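Local coordinates for protein cellulosomal scaffoldin (Bacteroides cellulosolvens, PDB 2XBT) that probably binds cellulose through this family 3b carbohydrate-binding module, one domain of a long cellulosomal scaffoldin, at residues S8-L13 with S38-S43; Y49-D54 with A73-L78. All blocks are in the same frame, centred on the assembly; numbering follows the deposited sequence.

Contact 1: residues S8-L13 with S38-S43; sequences SDLKLL and STYDLS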
loop_
_atom_site.group_PDB
_atom_site.type_symbol
_atom_site.label_atom_id
_atom_site.label_comp_id
_atom_site.label_asym_id
_atom_site.label_seq_id
_atom_site.Cartn_x
_atom_site.Cartn_y
_atom_site.Cartn_z
ATOM N N SER A 8 1.994 3.266 -17.315
ATOM C CA SER A 8 1.516 1.934 -17.072
ATOM C C SER A 8 0.023 2.091 -17.105
ATOM O O SER A 8 -0.482 3.214 -17.193
ATOM C CB SER A 8 1.971 1.442 -15.694
ATOM O OG SER A 8 1.168 2.019 -14.670
ATOM N N ASP A 9 -0.696 0.984 -17.022
ATOM C CA ASP A 9 -2.142 1.063 -16.924
ATOM C C ASP A 9 -2.570 0.684 -15.496
ATOM O O ASP A 9 -3.686 0.212 -15.269
ATOM C CB ASP A 9 -2.792 0.134 -17.959
ATOM C CG ASP A 9 -2.485 0.549 -19.406
ATOM O OD1 ASP A 9 -2.340 1.764 -19.664
ATOM O OD2 ASP A 9 -2.401 -0.345 -20.284
ATOM N N LEU A 10 -1.667 0.883 -14.545
ATOM C CA LEU A 10 -1.915 0.493 -13.147
ATOM C C LEU A 10 -2.531 1.628 -12.336
ATOM O O LEU A 10 -2.118 2.787 -12.452
ATOM C CB LEU A 10 -0.623 0.025 -12.495
ATOM C CG LEU A 10 0.018 -1.249 -13.036
ATOM C CD1 LEU A 10 1.404 -1.456 -12.463
ATOM C CD2 LEU A 10 -0.869 -2.448 -12.747
ATOM N N LYS A 11 -3.520 1.295 -11.518
ATOM C CA LYS A 11 -4.195 2.285 -10.686
ATOM C C LYS A 11 -4.464 1.715 -9.300
ATOM O O LYS A 11 -4.835 0.551 -9.174
ATOM C CB LYS A 11 -5.497 2.693 -11.367
ATOM C CG LYS A 11 -6.458 3.488 -10.536
ATOM C CD LYS A 11 -7.643 3.921 -11.401
ATOM C CE LYS A 11 -8.802 4.434 -10.566
ATOM N NZ LYS A 11 -9.971 4.848 -11.401
ATOM N N LEU A 12 -4.268 2.529 -8.260
ATOM C CA LEU A 12 -4.483 2.065 -6.897
ATOM C C LEU A 12 -5.708 2.719 -6.295
ATOM O O LEU A 12 -5.844 3.939 -6.339
ATOM C CB LEU A 12 -3.268 2.384 -6.021
ATOM C CG LEU A 12 -3.259 1.821 -4.600
ATOM C CD1 LEU A 12 -3.219 0.309 -4.646
ATOM C CD2 LEU A 12 -2.075 2.355 -3.796
ATOM N N LEU A 13 -6.593 1.896 -5.743
ATOM C CA LEU A 13 -7.695 2.371 -4.925
ATOM C C LEU A 13 -7.343 2.060 -3.475
ATOM O O LEU A 13 -6.674 1.068 -3.192
ATOM C CB LEU A 13 -9.012 1.698 -5.325
ATOM C CG LEU A 13 -9.481 1.941 -6.769
ATOM C CD1 LEU A 13 -10.690 1.075 -7.103
ATOM C CD2 LEU A 13 -9.806 3.413 -6.993
ATOM N N SER A 38 -2.081 -4.892 -21.306
ATOM C CA SER A 38 -0.893 -5.613 -20.852
ATOM C C SER A 38 -1.199 -6.552 -19.690
ATOM O O SER A 38 -2.280 -6.505 -19.109
ATOM C CB SER A 38 0.175 -4.627 -20.398
ATOM O OG SER A 38 0.458 -3.678 -21.411
ATOM N N THR A 39 -0.239 -7.402 -19.341
ATOM C CA THR A 39 -0.340 -8.183 -18.122
ATOM C C THR A 39 0.843 -7.801 -17.268
ATOM O O THR A 39 1.906 -7.443 -17.782
ATOM C CB THR A 39 -0.257 -9.692 -18.376
ATOM O OG1 THR A 39 1.068 -10.016 -18.794
ATOM C CG2 THR A 39 -1.276 -10.135 -19.430
ATOM N N TYR A 40 0.651 -7.845 -15.955
ATOM C CA TYR A 40 1.694 -7.461 -15.019
ATOM C C TYR A 40 1.959 -8.600 -14.021
ATOM O O TYR A 40 1.031 -9.223 -13.516
ATOM C CB TYR A 40 1.275 -6.187 -14.274
ATOM C CG TYR A 40 1.252 -4.945 -15.140
ATOM C CD1 TYR A 40 2.416 -4.232 -15.379
ATOM C CD2 TYR A 40 0.081 -4.500 -15.724
ATOM C CE1 TYR A 40 2.413 -3.085 -16.167
ATOM C CE2 TYR A 40 0.066 -3.362 -16.514
ATOM C CZ TYR A 40 1.238 -2.665 -16.734
ATOM O OH TYR A 40 1.213 -1.538 -17.520
ATOM N N ASP A 41 3.233 -8.840 -13.738
ATOM C CA ASP A 41 3.660 -9.875 -12.803
ATOM C C ASP A 41 3.650 -9.306 -11.387
ATOM O O ASP A 41 4.424 -8.394 -11.079
ATOM C CB ASP A 41 5.084 -10.306 -13.164
ATOM C CG ASP A 41 5.582 -11.471 -12.333
ATOM O OD1 ASP A 41 4.935 -11.816 -11.318
ATOM O OD2 ASP A 41 6.638 -12.045 -12.698
ATOM N N LEU A 42 2.794 -9.846 -10.526
ATOM C CA LEU A 42 2.661 -9.302 -9.181
ATOM C C LEU A 42 3.946 -9.390 -8.370
ATOM O O LEU A 42 4.142 -8.609 -7.443
ATOM C CB LEU A 42 1.517 -9.955 -8.417
ATOM C CG LEU A 42 0.118 -9.609 -8.911
ATOM C CD1 LEU A 42 -0.893 -10.381 -8.086
ATOM C CD2 LEU A 42 -0.115 -8.101 -8.789
ATOM N N SER A 43 4.823 -10.328 -8.716
ATOM C CA SER A 43 6.082 -10.468 -7.973
ATOM C C SER A 43 6.992 -9.258 -8.172
ATOM O O SER A 43 7.977 -9.081 -7.444
ATOM C CB SER A 43 6.815 -11.748 -8.378
ATOM O OG SER A 43 7.401 -11.614 -9.665
HETATM O O HOH W 1 -2.219 -2.726 -19.266
#

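Contact 2: residues Y49-D54 with A73-L78; sequences YFYTSD and ATFNNL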
loop_
_atom_site.group_PDB
_atom_site.type_symbol
_atom_site.label_atom_id
_atom_site.label_comp_id
_atom_site.label_asym_id
_atom_site.label_seq_id
_atom_site.Cartn_x
_atom_site.Cartn_y
_atom_site.Cartn_z
ATOM N N TYR A 49 3.886 2.603 2.042
ATOM C CA TYR A 49 3.025 3.424 2.868
ATOM C C TYR A 49 3.979 4.122 3.813
ATOM O O TYR A 49 4.690 3.467 4.567
ATOM C CB TYR A 49 2.084 2.534 3.676
ATOM C CG TYR A 49 1.045 3.278 4.488
ATOM C CD1 TYR A 49 -0.254 3.442 4.010
ATOM C CD2 TYR A 49 1.353 3.796 5.745
ATOM C CE1 TYR A 49 -1.219 4.110 4.759
ATOM C CE2 TYR A 49 0.396 4.469 6.503
ATOM C CZ TYR A 49 -0.886 4.623 6.004
ATOM O OH TYR A 49 -1.864 5.275 6.736
ATOM N N PHE A 50 3.994 5.447 3.746
ATOM C CA PHE A 50 4.996 6.249 4.447
ATOM C C PHE A 50 4.430 6.767 5.752
ATOM O O PHE A 50 3.271 7.185 5.807
ATOM C CB PHE A 50 5.422 7.418 3.585
ATOM C CG PHE A 50 5.955 6.997 2.236
ATOM C CD1 PHE A 50 7.291 6.664 2.091
ATOM C CD2 PHE A 50 5.120 6.948 1.136
ATOM C CE1 PHE A 50 7.800 6.274 0.854
ATOM C CE2 PHE A 50 5.614 6.547 -0.121
ATOM C CZ PHE A 50 6.962 6.220 -0.245
ATOM N N TYR A 51 5.251 6.738 6.794
ATOM C CA TYR A 51 4.762 7.064 8.129
ATOM C C TYR A 51 5.879 7.576 9.026
ATOM O O TYR A 51 7.051 7.542 8.671
ATOM C CB TYR A 51 4.106 5.837 8.785
ATOM C CG TYR A 51 5.098 4.752 9.175
ATOM C CD1 TYR A 51 5.571 4.655 10.470
ATOM C CD2 TYR A 51 5.563 3.823 8.233
ATOM C CE1 TYR A 51 6.477 3.663 10.835
ATOM C CE2 TYR A 51 6.471 2.830 8.587
ATOM C CZ TYR A 51 6.919 2.759 9.890
ATOM O OH TYR A 51 7.816 1.788 10.261
ATOM N N THR A 52 5.495 8.026 10.212
ATOM C CA THR A 52 6.438 8.606 11.149
ATOM C C THR A 52 6.489 7.734 12.376
ATOM O O THR A 52 5.452 7.390 12.954
ATOM C CB THR A 52 6.007 10.008 11.590
ATOM O OG1 THR A 52 6.089 10.906 10.483
ATOM C CG2 THR A 52 6.906 10.506 12.730
ATOM N N SER A 53 7.690 7.349 12.760
ATOM C CA SER A 53 7.856 6.480 13.903
ATOM C C SER A 53 8.023 7.282 15.174
ATOM O O SER A 53 9.053 7.919 15.395
ATOM C CB SER A 53 9.062 5.564 13.749
ATOM O OG SER A 53 9.184 4.744 14.898
ATOM N N ASP A 54 6.972 7.251 15.980
ATOM C CA ASP A 54 7.002 7.685 17.357
ATOM C C ASP A 54 8.420 7.683 17.930
ATOM O O ASP A 54 8.956 8.726 18.322
ATOM C CB ASP A 54 6.121 6.722 18.162
ATOM C CG ASP A 54 6.202 5.283 17.645
ATOM O OD1 ASP A 54 7.229 4.604 17.885
ATOM O OD2 ASP A 54 5.242 4.826 16.996
ATOM N N ALA A 73 5.698 -7.850 4.340
ATOM C CA ALA A 73 6.043 -6.454 4.559
ATOM C C ALA A 73 7.338 -6.310 5.329
ATOM O O ALA A 73 7.697 -7.163 6.149
ATOM C CB ALA A 73 4.923 -5.742 5.292
ATOM N N THR A 74 8.040 -5.219 5.055
ATOM C CA THR A 74 9.199 -4.827 5.831
ATOM C C THR A 74 9.020 -3.376 6.254
ATOM O O THR A 74 8.283 -2.630 5.625
ATOM C CB THR A 74 10.496 -4.959 5.007
ATOM O OG1 THR A 74 10.413 -4.125 3.849
ATOM C CG2 THR A 74 10.699 -6.413 4.560
ATOM N N PHE A 75 9.686 -2.986 7.336
ATOM C CA PHE A 75 9.649 -1.614 7.790
ATOM C C PHE A 75 11.047 -1.050 7.618
ATOM O O PHE A 75 12.039 -1.703 7.967
ATOM C CB PHE A 75 9.198 -1.570 9.247
ATOM C CG PHE A 75 7.851 -2.200 9.469
ATOM C CD1 PHE A 75 6.697 -1.447 9.357
ATOM C CD2 PHE A 75 7.737 -3.553 9.753
ATOM C CE1 PHE A 75 5.442 -2.021 9.543
ATOM C CE2 PHE A 75 6.484 -4.135 9.940
ATOM C CZ PHE A 75 5.340 -3.366 9.834
ATOM N N ASN A 76 11.116 0.162 7.077
ATOM C CA ASN A 76 12.347 0.705 6.535
ATOM C C ASN A 76 12.521 2.173 6.863
ATOM O O ASN A 76 11.544 2.909 6.939
ATOM C CB ASN A 76 12.320 0.592 5.014
ATOM C CG ASN A 76 12.023 -0.810 4.545
ATOM O OD1 ASN A 76 12.934 -1.605 4.342
ATOM N ND2 ASN A 76 10.739 -1.132 4.404
ATOM N N ASN A 77 13.770 2.597 7.023
ATOM C CA ASN A 77 14.055 4.018 7.166
ATOM C C ASN A 77 13.893 4.763 5.851
ATOM O O ASN A 77 14.310 4.284 4.800
ATOM C CB ASN A 77 15.470 4.219 7.705
ATOM C CG ASN A 77 15.638 3.647 9.087
ATOM O OD1 ASN A 77 16.524 2.832 9.333
ATOM N ND2 ASN A 77 14.770 4.054 10.000
ATOM N N LEU A 78 13.279 5.937 5.909
ATOM C CA LEU A 78 13.116 6.770 4.727
ATOM C C LEU A 78 14.241 7.788 4.669
ATOM O O LEU A 78 14.568 8.398 5.682
ATOM C CB LEU A 78 11.791 7.524 4.785
ATOM C CG LEU A 78 11.496 8.332 3.526
ATOM C CD1 LEU A 78 11.296 7.406 2.347
ATOM C CD2 LEU A 78 10.282 9.230 3.723
#

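Contact 1: residues S8-L13 with S38-S43
The phenol oxygen of Tyr-40 accepts the backbone N-H of Asp-9, with 3.2 Å between Asp-9 N and Tyr-40 OH and a fairly straight angle of 161°. In this CBM3 beta-sandwich the contact joins the turn leading into strand 10-15, and Leu-10 at its start, to the short strand 40-41. Strand 10-15 pairs with 22-34, and 40-41 pairs with 97-98. Just before the first strand the chain bends in an ST turn. Here Ser-8 OG accepts from Leu-10 N at 3.1 Å. This bend presents Asp-9 N to the tyrosine. Leu-10 lies over one face of the Tyr-40 ring in a CH-pi contact. Leu-10 CG stands 4.1 Å from the centroid of the Tyr-40 ring, 9° off its normal. The Tyr-40 CG is anti to its own carbonyl carbon (chi1 -70°), which sends the ring across to the 8-13 segment. Beyond the segments, Tyr-150 meets the same ring edge-to-face. A leucine in place of Tyr-40 would probably leave Asp-9 N without its acceptor and Leu-10 without a flat face to rest on. A water adds a second polar link. It donates to Asp-9 OD2 at 2.6 Å and accepts from Ser-38 N at 3.0 Å.

Contact 2: residues Y49-D54 with A73-L78
Tyr-51 reaches Phe-75 with its hydroxyl. Tyr-51 OH lies 3.5 Å from Phe-75 CD1 and also comes to 3.8 Å from Phe-75 CB. The two side chains cross at about a right angle, and the oxygen approaches the phenyl ring obliquely. The second pair is purely apolar. Phe-50 CE1 meets Leu-78 CD1 at 4.0 Å, again with the side chains crossed at about a right angle. Leu-78 CD1 does the touching, coming obliquely to Phe-50 CD1 and CE1. As neighbours on a strand, Phe-50 and Tyr-51 leave on opposite sides and reach different partners. From there Tyr-51 CG sits between the backbone N and the carbonyl carbon (chi1 70°), which brings its hydroxyl to Phe-75.

Both strands belong to one five-stranded antiparallel sheet of the beta-sandwich. Strand 85-93 runs between them, so the side chains meet across an intervening strand. Tyr-51 and Phe-75 both touch Ile-89 of that strand. They also both touch Leu-59 of the other sheet. On the Phe-50 side, Pro-160 packs against the ring. Backbone bonds fix the frame: Tyr-51 pairs with Lys-87, and Asn-76 with Tyr-88. Along the edge strand, Asn-76 ND2 donates to Thr-74 OG1 at 3.1 Å, with the oxygen 7° out of the amide plane.

In the fold
From the N terminus, the chain enters contact 1 at 8-13, runs through strand 22-34 and returns at 38-43. Contact 1 thus closes a loop of 24 residues. The chain then passes from strand 40-41 through a short 3-10 turn into strand 45-51, whose end opens contact 2. Strand 59-66 follows, and contact 2 closes an 18-residue loop at 73-78. The two loops come in series and neither nest nor cross. Contact 1 ties the first strand of one sheet to the small 40-41/97-98 pair. Contact 2 joins an inner strand to an edge strand of the other five-stranded sheet. The contacts lie on opposite sides of the domain centre, their own centres about 23 Å apart.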